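Local coordinates for protein Alpha/beta hydrolase (Xanthomonas campestris pv. campestris, PDB 2QJW) that is of unknown specific function but probably acts as a hydrolase of the alpha/beta superfamily, cleaving a substrate not yet identified, at residues I124-H129 / I133-V138; Q61-I66 / A89-Q94; V28-R31 / T35-R38; T42-R47 / L53-G58; P105-K108 / A114-A117. All blocks are in the same frame, centred on the assembly; numbering follows the deposited sequence.

Interaction 1: I124-H129 / I133-V138; sequences IVHAWH and IPAADV
His126 and Val138 form the dense half of this contact. CG2 of Val138 sits over the middle of one face of the imidazole, 3.6 Å from the ring centroid and only 11° off its normal, a clear CH-pi contact. With CG anti to the backbone N (chi1 -160°), the ring of His126 reaches from strand 122-127 to the start of helix 135-145. There NE2 donates to Ile133 O, the two atoms 3.0 Å apart, and the acceptor lies 3° from the ring plane. Ala135 CA comes up to another part of the ring edge, so one face and the edge are both engaged and the imidazole's rotation is well defined. Further back along the strand, Ile124 CG2 meets Val138 CG1 at 3.9 Å.

Toward Trp128 the fit slackens. Ala135 CB lies 4.3 Å from Trp128 CE3, and a water bridges the backbones, donating to Trp128 O and accepting from Ala135 N. The indole NE1 turns to Ala147 O of the second subunit, while Pro134, at the N-cap position, is exposed. The contact is the strand-to-helix turn of a beta-alpha-beta unit in an alpha/beta-hydrolase sheet, and Asp130, in the intervening loop, is the probable acid of a Ser-His-Asp triad.

Interaction 2: Q61-I66 / A89-Q94; sequences QRLLEI and AQVSLQ
Leu63 and Leu64, neighbours on helix 56-71, share Val91 of helix 83-92 between them. Before them in the sequence, Gln61 turns to its own helix, where its amide approaches the carboxylate of Glu65 in one of that residue's two conformers, and the pair stays apart from the second helix. Arg62 also points away from helix 83-92, and its guanidinium forms a salt bridge with Asp43.

At Leu63 the interface begins. CB, CG and CD2 all approach the same methyl, Val91 CG2, with CG 4.0 Å from it, and the two side chains run obliquely past each other. Leu63 also packs on Ile8 of strand 6-10, so it fills the angle between the helix pair and the sheet. Leu64 comes next and meets two partners. Its backbone N lies 3.9 Å from Val91 CG2, which therefore sits against the main chain of the helix as well as the leucine side chains. Further out, CG stands anti to the backbone N (chi1 175°), carrying the two methyls to Gln94, whose side chain they cross at about a right angle. CD1 touches Gln94 CB at 3.6 Å, and CD2 lies 3.4 Å from Gln94 NE2.

No hydrogen bond spans the two segments. Their association therefore rests on apolar contact, buried around Val91 and more exposed at Gln94, where an amide meets leucine methyls through van der Waals contact rather than polar pairing.

Interaction 3: V28-R31 / T35-R38; sequences VAER and THER
The torsions of Glu30 and His36 turn the two side chains to each other. In Glu30, CG stands anti to the backbone N and the chain then bends at chi2 (67°), swinging the carboxylate back toward strand 35-37. His36 has CG between its backbone N and carbonyl carbon (chi1 51°), which directs the imidazole to the helix. NE2 of His36 donates to Glu30 OE1 at 2.8 Å, nearly straight at 165°. The oxygen accepts on its anti lone pair and lies close to the imidazole plane, whereas the carboxylate itself is turned almost perpendicular to the ring. CB of Glu30 also lies 3.7 Å from His36 NE2.

Deeper in the contact, Ala29 CB packs 3.9 Å from His36 CB and equally near CD2. Ala29 also touches Cys7 on the adjoining strand, placing this small apolar patch between helix 20-31 and the sheet. The two segments belong to the beta-alpha-beta unit formed by strand 6-10, helix 20-31 and strand 35-37, at one edge of the sheet within the chain.

The contact thus pairs a buried alanine with a His-carboxylate bond on its exposed side; the nearby negative charge would be expected to favour the protonated form of His36.

Interaction 4: T42-R47 / L53-G58; sequences TDLDAR and LGDVRG
The backbones of Leu44 and Asp55 are joined by a bond from Asp55 N to Leu44 O, 3.0 Å long and almost straight at 175°. Leu44 O also accepts from Arg47 N, and the two donors reach it from opposite faces of the carbonyl plane. Next to this bond, Asp45 and Gly54 bring their CA atoms within 4.3 Å. Gly54, with positive phi (78°), lies so close that its CA makes CH···O contacts with Leu44 O and with Arg47 O, the latter at 3.3 Å. Asp55 follows as the centre of an inverse gamma turn.

Among the side chains, Leu44 spreads its two methyls over the incoming turn. CD2 lies 3.3 Å from Asp55 OD2, and CD1 packs 3.7 Å from Gly58 C, against bare main chain. Asp55 has CG anti to its backbone N (chi1 -171°), and its other oxygen, OD1, accepts from Gly58 N at 2.9 Å, approached from above the carboxylate plane. Between Asp45 and Leu53, a water donates to both Asp45 OD1 and Leu53 O; the carboxylate of Asp45 is held further by a salt bridge to Arg59 and by Glu14 N. The bond from Gly58 N to Asp55 OD1 is an N-cap interaction at the start of helix 56-71, and the contact closes the loop that joins the short helix 42-45 to that helix.

Interaction 5: P105-K108 / A114-A117; sequences PPTK and ALDA
Leu115 packs against the Pro105-Pro106-Thr107 run, closing a loop that connects strands 99-103 and 122-127 in the parallel sheet of this alpha/beta-hydrolase fold. The conformation of Leu115 governs the packing. Its CG lies anti to the backbone N (chi1 -173°), and with chi2 at 67° the side chain is laid along the carbonyl of Pro106. CB, CG and both methyls gather around Pro106 O, CB approaching to 3.5 Å and CD1 and CD2 each to 3.6 Å. This oxygen is buried among carbon atoms and has no hydrogen-bond partner in the model, a polar cost accepted within otherwise apolar packing.

CD2 extends further, to Pro105 CB at 4.1 Å and to Thr107 CG2 at 4.2 Å. In Thr107, chi1 places CG2 anti to the carbonyl carbon, and the threonine and leucine side chains meet at a slant. Thr107 also packs on Asp137 and Trp141 of helix 135-145. Leu115 is backed by Ala89 of helix 83-92, while Pro106 rests on Tyr86, so the loop is wedged between two helices.

Ala114 takes the more exposed end of the contact, its CB 3.8 Å from Thr107 O. That carbonyl also receives the backbone link between the segments: Leu115 N donates to Thr107 O across 3.0 Å, almost straight at 175°.

From the N terminus, interaction 3 comes first, closing the tight turn from helix 20-31 to edge strand 35-37. Interaction 4 follows directly, closing the loop between helices 42-45 and 56-71. Interaction 2 takes up helix 56-71 again and, spanning strand 76-81, pairs it with helix 83-92; the salt bridge Arg62-Asp43 ties it to interaction 4. Interaction 5 then closes the loop between strands 99-103 and 122-127, touching interaction 2 through Gln90 and Ala114. Interaction 1 finishes the series at the turn into helix 135-145 and packs against interaction 5. None nest or cross; interactions 1 and 3 lie about 25 Å apart, centre to centre, on opposite sides of the chain's centre.

Interaction 1: I124-H129 / I133-V138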
# COMPACT_ATOMS: atom_id res chain seq x y z
N ILE A 124 -0.54 1.15 7.64
CA ILE A 124 -1.47 0.07 7.93
C ILE A 124 -1.43 -0.91 6.78
O ILE A 124 -1.41 -0.50 5.61
CB ILE A 124 -2.93 0.61 8.11
CG1 ILE A 124 -3.00 1.72 9.17
CG2 ILE A 124 -3.92 -0.53 8.40
CD1 ILE A 124 -4.29 2.52 9.05
N VAL A 125 -1.45 -2.18 7.12
CA VAL A 125 -1.69 -3.28 6.15
C VAL A 125 -2.98 -3.96 6.57
O VAL A 125 -3.04 -4.47 7.67
CB VAL A 125 -0.55 -4.30 6.01
CG1 VAL A 125 -0.88 -5.38 4.97
CG2 VAL A 125 0.71 -3.54 5.62
N HIS A 126 -4.01 -3.93 5.69
CA HIS A 126 -5.25 -4.63 5.99
C HIS A 126 -5.67 -5.51 4.86
O HIS A 126 -5.25 -5.39 3.72
CB HIS A 126 -6.34 -3.63 6.29
CG HIS A 126 -7.48 -4.20 7.03
ND1 HIS A 126 -7.34 -4.65 8.31
CD2 HIS A 126 -8.77 -4.38 6.68
CE1 HIS A 126 -8.51 -5.13 8.71
NE2 HIS A 126 -9.38 -4.99 7.73
N ALA A 127 -6.46 -6.51 5.23
CA ALA A 127 -6.99 -7.54 4.29
C ALA A 127 -8.33 -7.13 3.72
O ALA A 127 -9.27 -6.88 4.49
CB ALA A 127 -7.12 -8.85 5.06
N TRP A 128 -8.46 -7.13 2.39
CA TRP A 128 -9.73 -6.88 1.77
C TRP A 128 -10.81 -7.81 2.33
O TRP A 128 -11.97 -7.33 2.44
CB TRP A 128 -9.65 -7.15 0.26
CG TRP A 128 -9.11 -6.06 -0.58
CD1 TRP A 128 -8.07 -6.14 -1.42
CD2 TRP A 128 -9.62 -4.73 -0.70
NE1 TRP A 128 -7.86 -4.94 -2.05
CE2 TRP A 128 -8.81 -4.06 -1.65
CE3 TRP A 128 -10.71 -4.03 -0.14
CZ2 TRP A 128 -9.03 -2.78 -2.01
CZ3 TRP A 128 -10.93 -2.73 -0.54
CH2 TRP A 128 -10.09 -2.12 -1.46
N HIS A 129 -10.48 -9.06 2.59
CA HIS A 129 -11.45 -10.09 2.97
C HIS A 129 -11.44 -10.42 4.44
O HIS A 129 -11.87 -11.50 4.83
CB HIS A 129 -11.22 -11.34 2.18
CG HIS A 129 -11.09 -11.08 0.74
ND1 HIS A 129 -12.14 -10.57 0.01
CD2 HIS A 129 -10.05 -11.23 -0.12
CE1 HIS A 129 -11.74 -10.42 -1.25
NE2 HIS A 129 -10.50 -10.84 -1.35
N ILE A 133 -12.79 -7.75 10.94
CA ILE A 133 -12.67 -6.32 10.93
C ILE A 133 -12.97 -5.92 9.50
O ILE A 133 -12.09 -5.95 8.67
CB ILE A 133 -11.22 -5.88 11.31
CG1 ILE A 133 -10.78 -6.55 12.61
CG2 ILE A 133 -11.16 -4.33 11.36
CD1 ILE A 133 -9.24 -6.58 12.82
N PRO A 134 -14.20 -5.50 9.23
CA PRO A 134 -14.54 -5.11 7.84
C PRO A 134 -13.56 -4.10 7.28
O PRO A 134 -13.25 -3.08 7.94
CB PRO A 134 -15.95 -4.52 8.00
CG PRO A 134 -16.55 -5.24 9.17
CD PRO A 134 -15.37 -5.37 10.13
N ALA A 135 -13.13 -4.32 6.05
CA ALA A 135 -12.17 -3.40 5.43
C ALA A 135 -12.68 -1.96 5.47
O ALA A 135 -11.91 -1.01 5.66
CB ALA A 135 -11.91 -3.80 3.98
N ALA A 136 -13.98 -1.71 5.27
CA ALA A 136 -14.54 -0.38 5.27
C ALA A 136 -14.27 0.35 6.58
O ALA A 136 -14.05 1.56 6.58
CB ALA A 136 -16.06 -0.41 4.98
N ASP A 137 -14.22 -0.38 7.67
CA ASP A 137 -14.03 0.21 8.99
C ASP A 137 -12.60 0.76 9.09
O ASP A 137 -12.40 1.86 9.62
CB ASP A 137 -14.30 -0.80 10.12
CG ASP A 137 -15.80 -1.15 10.27
OD1 ASP A 137 -16.64 -0.53 9.59
OD2 ASP A 137 -16.04 -2.01 11.11
N VAL A 138 -11.63 -0.01 8.59
CA VAL A 138 -10.21 0.44 8.60
C VAL A 138 -9.96 1.51 7.56
O VAL A 138 -9.28 2.51 7.82
CB VAL A 138 -9.31 -0.77 8.38
CG1 VAL A 138 -7.81 -0.35 8.22
CG2 VAL A 138 -9.43 -1.74 9.55
O HOH W 1 -13.35 -7.06 5.08

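Interaction 2: Q61-I66 / A89-Q94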
# COMPACT_ATOMS: atom_id res chain seq x y z
N GLN A 61 -1.21 -1.96 29.74
CA GLN A 61 -0.26 -1.53 30.79
C GLN A 61 1.11 -2.14 30.57
O GLN A 61 2.11 -1.43 30.71
CB GLN A 61 -0.79 -1.91 32.17
CG GLN A 61 0.17 -1.52 33.31
CD GLN A 61 0.28 -0.02 33.51
OE1 GLN A 61 -0.66 0.73 33.20
NE2 GLN A 61 1.42 0.44 34.03
N ARG A 62 1.17 -3.40 30.17
CA ARG A 62 2.46 -4.04 29.97
C ARG A 62 3.21 -3.35 28.81
O ARG A 62 4.42 -3.05 28.92
CB ARG A 62 2.30 -5.49 29.72
CG ARG A 62 3.59 -6.24 29.48
CD ARG A 62 3.44 -7.71 29.41
NE ARG A 62 2.97 -8.24 30.69
CZ ARG A 62 2.49 -9.47 30.81
NH1 ARG A 62 2.49 -10.30 29.78
NH2 ARG A 62 2.03 -9.90 31.98
N LEU A 63 2.54 -3.16 27.68
CA LEU A 63 3.17 -2.47 26.56
C LEU A 63 3.57 -1.05 26.91
O LEU A 63 4.62 -0.62 26.50
CB LEU A 63 2.27 -2.49 25.33
CG LEU A 63 2.86 -1.88 24.09
CD1 LEU A 63 4.25 -2.45 23.72
CD2 LEU A 63 1.92 -2.04 22.90
N LEU A 64 2.72 -0.30 27.66
CA LEU A 64 3.03 1.05 28.05
C LEU A 64 4.37 1.08 28.83
O LEU A 64 5.24 1.91 28.56
CB LEU A 64 1.90 1.59 28.94
CG LEU A 64 2.08 2.98 29.57
CD1 LEU A 64 2.28 3.99 28.48
CD2 LEU A 64 0.84 3.30 30.44
N GLU A 65 4.52 0.13 29.74
CA GLU A 65 5.72 0.09 30.57
C GLU A 65 6.96 -0.18 29.74
O GLU A 65 8.01 0.46 29.92
CB GLU A 65 5.53 -0.95 31.67
CG GLU A 65 4.57 -0.41 32.76
CD GLU A 65 4.29 -1.39 33.91
OE1 GLU A 65 4.91 -2.47 33.98
OE2 GLU A 65 3.45 -1.04 34.76
N ILE A 66 6.85 -1.12 28.81
CA ILE A 66 7.93 -1.45 27.93
C ILE A 66 8.30 -0.30 26.98
O ILE A 66 9.49 0.01 26.72
CB ILE A 66 7.59 -2.75 27.13
CG1 ILE A 66 7.52 -3.96 28.09
CG2 ILE A 66 8.60 -3.05 26.08
CD1 ILE A 66 6.96 -5.28 27.45
N ALA A 89 -1.44 1.17 19.04
CA ALA A 89 -2.06 2.44 18.78
C ALA A 89 -2.46 3.19 20.06
O ALA A 89 -2.13 4.34 20.21
CB ALA A 89 -3.27 2.24 17.83
N GLN A 90 -3.07 2.51 20.99
CA GLN A 90 -3.50 3.15 22.23
C GLN A 90 -2.26 3.65 23.03
O GLN A 90 -2.29 4.78 23.54
CB GLN A 90 -4.37 2.24 23.10
CG GLN A 90 -5.65 1.79 22.46
CD GLN A 90 -6.63 2.94 22.20
OE1 GLN A 90 -6.52 4.03 22.74
NE2 GLN A 90 -7.59 2.67 21.37
N VAL A 91 -1.20 2.84 23.04
CA VAL A 91 0.00 3.21 23.78
C VAL A 91 0.68 4.40 23.17
O VAL A 91 1.27 5.20 23.89
CB VAL A 91 0.95 1.98 23.97
CG1 VAL A 91 2.38 2.40 24.45
CG2 VAL A 91 0.26 1.00 24.93
N SER A 92 0.58 4.61 21.84
CA SER A 92 1.20 5.77 21.23
C SER A 92 0.65 7.11 21.77
O SER A 92 1.31 8.11 21.65
CB SER A 92 1.06 5.78 19.70
OG SER A 92 -0.28 6.02 19.28
N LEU A 93 -0.57 7.05 22.32
CA LEU A 93 -1.29 8.17 22.93
C LEU A 93 -0.70 8.54 24.29
O LEU A 93 -0.96 9.66 24.76
CB LEU A 93 -2.76 7.82 23.14
CG LEU A 93 -3.71 7.34 21.99
CD1 LEU A 93 -5.01 6.72 22.52
CD2 LEU A 93 -3.99 8.46 21.11
N GLN A 94 0.11 7.64 24.86
CA GLN A 94 0.67 7.79 26.21
C GLN A 94 2.17 7.91 26.34
O GLN A 94 2.65 8.23 27.43
CB GLN A 94 0.20 6.54 27.00
CG GLN A 94 -1.30 6.56 27.19
CD GLN A 94 -1.77 5.64 28.33
OE1 GLN A 94 -2.57 4.76 28.13
NE2 GLN A 94 -1.21 5.86 29.53

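Interaction 3: V28-R31 / T35-R38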
# COMPACT_ATOMS: atom_id res chain seq x y z
N VAL A 28 12.84 -7.64 9.84
CA VAL A 28 12.97 -6.37 9.12
C VAL A 28 13.69 -5.40 9.99
O VAL A 28 14.64 -4.73 9.53
CB VAL A 28 11.59 -5.82 8.73
CG1 VAL A 28 11.66 -4.43 8.24
CG2 VAL A 28 10.98 -6.68 7.64
N ALA A 29 13.29 -5.25 11.25
CA ALA A 29 13.95 -4.34 12.17
C ALA A 29 15.45 -4.70 12.20
O ALA A 29 16.29 -3.81 12.06
CB ALA A 29 13.35 -4.40 13.54
N GLU A 30 15.76 -5.99 12.37
CA GLU A 30 17.18 -6.42 12.39
C GLU A 30 17.95 -5.98 11.18
O GLU A 30 19.03 -5.40 11.30
CB GLU A 30 17.20 -7.94 12.51
CG GLU A 30 18.61 -8.55 12.68
CD GLU A 30 19.28 -8.21 13.99
OE1 GLU A 30 18.66 -7.93 15.04
OE2 GLU A 30 20.54 -8.23 14.01
N ARG A 31 17.41 -6.23 10.00
CA ARG A 31 18.09 -5.96 8.74
C ARG A 31 18.23 -4.48 8.46
O ARG A 31 19.12 -4.07 7.67
CB ARG A 31 17.40 -6.66 7.58
CG ARG A 31 17.57 -8.14 7.65
CD ARG A 31 16.74 -8.85 6.59
N THR A 35 16.97 -1.86 16.88
CA THR A 35 16.86 -2.91 17.86
C THR A 35 15.34 -3.27 17.95
O THR A 35 14.49 -2.55 17.45
CB THR A 35 17.41 -2.54 19.21
OG1 THR A 35 16.73 -1.40 19.71
CG2 THR A 35 18.93 -2.22 19.09
N HIS A 36 15.04 -4.38 18.57
CA HIS A 36 13.64 -4.87 18.57
C HIS A 36 13.38 -5.85 19.68
O HIS A 36 14.31 -6.49 20.19
CB HIS A 36 13.32 -5.50 17.24
CG HIS A 36 14.31 -6.51 16.81
ND1 HIS A 36 14.18 -7.84 17.11
CD2 HIS A 36 15.47 -6.37 16.14
CE1 HIS A 36 15.22 -8.49 16.64
NE2 HIS A 36 16.03 -7.63 16.04
N GLU A 37 12.11 -5.92 20.07
CA GLU A 37 11.65 -6.89 21.03
C GLU A 37 10.20 -7.25 20.73
O GLU A 37 9.47 -6.46 20.19
CB GLU A 37 11.77 -6.42 22.48
CG GLU A 37 10.84 -5.35 22.89
CD GLU A 37 11.10 -4.79 24.28
OE1 GLU A 37 10.80 -5.51 25.27
OE2 GLU A 37 11.54 -3.62 24.40
N ARG A 38 9.83 -8.48 21.11
CA ARG A 38 8.50 -9.04 20.91
C ARG A 38 7.98 -9.49 22.28
O ARG A 38 8.31 -10.61 22.73
CB ARG A 38 8.59 -10.21 19.97
CG ARG A 38 8.79 -9.77 18.52
CD ARG A 38 9.20 -10.99 17.67
NE ARG A 38 10.57 -11.32 17.93
CZ ARG A 38 11.14 -12.45 17.56
NH1 ARG A 38 10.46 -13.41 16.94
NH2 ARG A 38 12.42 -12.64 17.84

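Interaction 4: T42-R47 / L53-G58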
# COMPACT_ATOMS: atom_id res chain seq x y z
N THR A 42 0.91 -13.76 26.26
CA THR A 42 0.08 -14.96 26.23
C THR A 42 -0.64 -15.17 27.56
O THR A 42 -1.76 -15.68 27.57
CB THR A 42 0.88 -16.20 25.81
OG1 THR A 42 2.02 -16.37 26.65
CG2 THR A 42 1.37 -16.09 24.32
N ASP A 43 -0.05 -14.76 28.67
CA ASP A 43 -0.71 -14.93 29.98
C ASP A 43 -1.94 -14.10 30.06
O ASP A 43 -2.97 -14.53 30.56
CB ASP A 43 0.26 -14.58 31.15
CG ASP A 43 0.89 -13.21 31.05
OD1 ASP A 43 1.25 -12.77 29.92
OD2 ASP A 43 1.00 -12.53 32.12
N LEU A 44 -1.86 -12.89 29.54
CA LEU A 44 -2.94 -11.92 29.59
C LEU A 44 -4.08 -12.35 28.70
O LEU A 44 -5.28 -12.31 29.08
CB LEU A 44 -2.43 -10.56 29.12
CG LEU A 44 -1.37 -9.93 30.05
CD1 LEU A 44 -0.58 -8.83 29.32
CD2 LEU A 44 -1.98 -9.46 31.38
N ASP A 45 -3.73 -12.85 27.55
CA ASP A 45 -4.76 -13.27 26.57
C ASP A 45 -5.60 -14.43 27.08
O ASP A 45 -6.81 -14.50 26.77
CB ASP A 45 -4.14 -13.65 25.23
CG ASP A 45 -3.53 -12.46 24.52
OD1 ASP A 45 -3.78 -11.34 24.95
OD2 ASP A 45 -2.85 -12.69 23.49
N ALA A 46 -4.97 -15.30 27.89
CA ALA A 46 -5.64 -16.45 28.51
C ALA A 46 -6.59 -16.05 29.64
O ALA A 46 -7.36 -16.90 30.09
CB ALA A 46 -4.60 -17.45 28.97
N ARG A 47 -6.66 -14.80 30.04
CA ARG A 47 -7.52 -14.41 31.16
C ARG A 47 -8.95 -13.99 30.74
O ARG A 47 -9.40 -12.85 30.85
CB ARG A 47 -6.85 -13.34 31.98
CG ARG A 47 -5.59 -13.89 32.66
CD ARG A 47 -5.92 -14.77 33.91
NE ARG A 47 -6.61 -13.97 34.88
CZ ARG A 47 -6.05 -13.05 35.66
NH1 ARG A 47 -4.74 -12.91 35.69
NH2 ARG A 47 -6.83 -12.31 36.44
N LEU A 53 -11.36 -11.05 25.08
CA LEU A 53 -9.98 -10.97 24.52
C LEU A 53 -8.95 -10.93 25.66
O LEU A 53 -7.87 -10.41 25.49
CB LEU A 53 -9.83 -9.76 23.62
CG LEU A 53 -10.68 -9.90 22.35
CD1 LEU A 53 -10.60 -8.63 21.58
CD2 LEU A 53 -10.23 -11.09 21.51
N GLY A 54 -9.34 -11.42 26.81
CA GLY A 54 -8.46 -11.47 27.97
C GLY A 54 -8.32 -10.15 28.65
O GLY A 54 -9.17 -9.24 28.57
N ASP A 55 -7.16 -10.03 29.33
CA ASP A 55 -6.84 -8.87 30.11
C ASP A 55 -6.25 -7.78 29.23
O ASP A 55 -5.01 -7.53 29.23
CB ASP A 55 -5.84 -9.27 31.22
CG ASP A 55 -5.61 -8.22 32.19
OD1 ASP A 55 -6.18 -7.12 32.17
OD2 ASP A 55 -4.72 -8.56 33.05
N VAL A 56 -7.12 -7.13 28.46
CA VAL A 56 -6.65 -6.10 27.52
C VAL A 56 -6.07 -4.92 28.25
O VAL A 56 -5.11 -4.36 27.81
CB VAL A 56 -7.78 -5.71 26.54
CG1 VAL A 56 -7.34 -4.58 25.57
CG2 VAL A 56 -8.18 -6.92 25.78
N ARG A 57 -6.69 -4.50 29.37
CA ARG A 57 -6.10 -3.45 30.17
C ARG A 57 -4.67 -3.83 30.56
O ARG A 57 -3.78 -2.99 30.51
CB ARG A 57 -6.92 -3.21 31.43
CG ARG A 57 -6.33 -2.14 32.32
N GLY A 58 -4.48 -5.09 30.91
CA GLY A 58 -3.16 -5.63 31.31
C GLY A 58 -2.18 -5.57 30.15
O GLY A 58 -1.01 -5.24 30.31
O HOH W 2 -5.36 -9.61 26.48

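Interaction 5: P105-K108 / A114-A117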
# COMPACT_ATOMS: atom_id res chain seq x y z
N PRO A 105 -5.66 -3.83 12.08
CA PRO A 105 -6.08 -3.22 13.35
C PRO A 105 -7.59 -3.25 13.56
O PRO A 105 -8.30 -2.86 12.66
CB PRO A 105 -5.58 -1.77 13.19
CG PRO A 105 -5.66 -1.48 11.80
CD PRO A 105 -5.27 -2.79 11.11
N PRO A 106 -8.04 -3.70 14.72
CA PRO A 106 -9.49 -3.57 14.96
C PRO A 106 -9.82 -2.13 15.32
O PRO A 106 -9.09 -1.47 16.06
CB PRO A 106 -9.72 -4.47 16.16
CG PRO A 106 -8.47 -4.49 16.86
CD PRO A 106 -7.33 -4.29 15.85
N THR A 107 -10.94 -1.62 14.83
CA THR A 107 -11.35 -0.27 15.11
C THR A 107 -12.26 -0.23 16.35
O THR A 107 -12.37 0.81 16.94
CB THR A 107 -12.02 0.41 13.92
OG1 THR A 107 -13.25 -0.30 13.63
CG2 THR A 107 -11.10 0.38 12.69
N LYS A 108 -12.89 -1.36 16.70
CA LYS A 108 -13.80 -1.44 17.83
C LYS A 108 -13.29 -2.49 18.80
O LYS A 108 -12.71 -3.49 18.37
CB LYS A 108 -15.16 -1.87 17.31
CG LYS A 108 -15.77 -1.02 16.18
CD LYS A 108 -17.02 -1.70 15.58
CE LYS A 108 -17.47 -1.01 14.29
NZ LYS A 108 -18.87 -1.36 13.93
N ALA A 114 -12.50 2.92 21.44
CA ALA A 114 -12.30 2.75 20.01
C ALA A 114 -10.84 3.03 19.68
O ALA A 114 -10.10 3.71 20.42
CB ALA A 114 -13.18 3.69 19.25
N LEU A 115 -10.41 2.43 18.59
CA LEU A 115 -9.05 2.61 18.12
C LEU A 115 -8.75 4.07 17.94
O LEU A 115 -9.51 4.78 17.34
CB LEU A 115 -8.88 1.93 16.78
CG LEU A 115 -7.47 1.85 16.15
CD1 LEU A 115 -6.50 0.93 16.94
CD2 LEU A 115 -7.59 1.46 14.71
N ASP A 116 -7.58 4.50 18.46
CA ASP A 116 -7.06 5.85 18.27
C ASP A 116 -5.55 5.74 18.33
O ASP A 116 -5.02 4.76 18.78
CB ASP A 116 -7.63 6.81 19.30
CG ASP A 116 -7.47 8.27 18.94
OD1 ASP A 116 -7.22 8.60 17.80
OD2 ASP A 116 -7.73 9.08 19.85
N ALA A 117 -4.88 6.81 17.91
CA ALA A 117 -3.45 6.83 17.80
C ALA A 117 -2.93 8.27 17.86
O ALA A 117 -3.63 9.21 17.51
CB ALA A 117 -3.01 6.16 16.50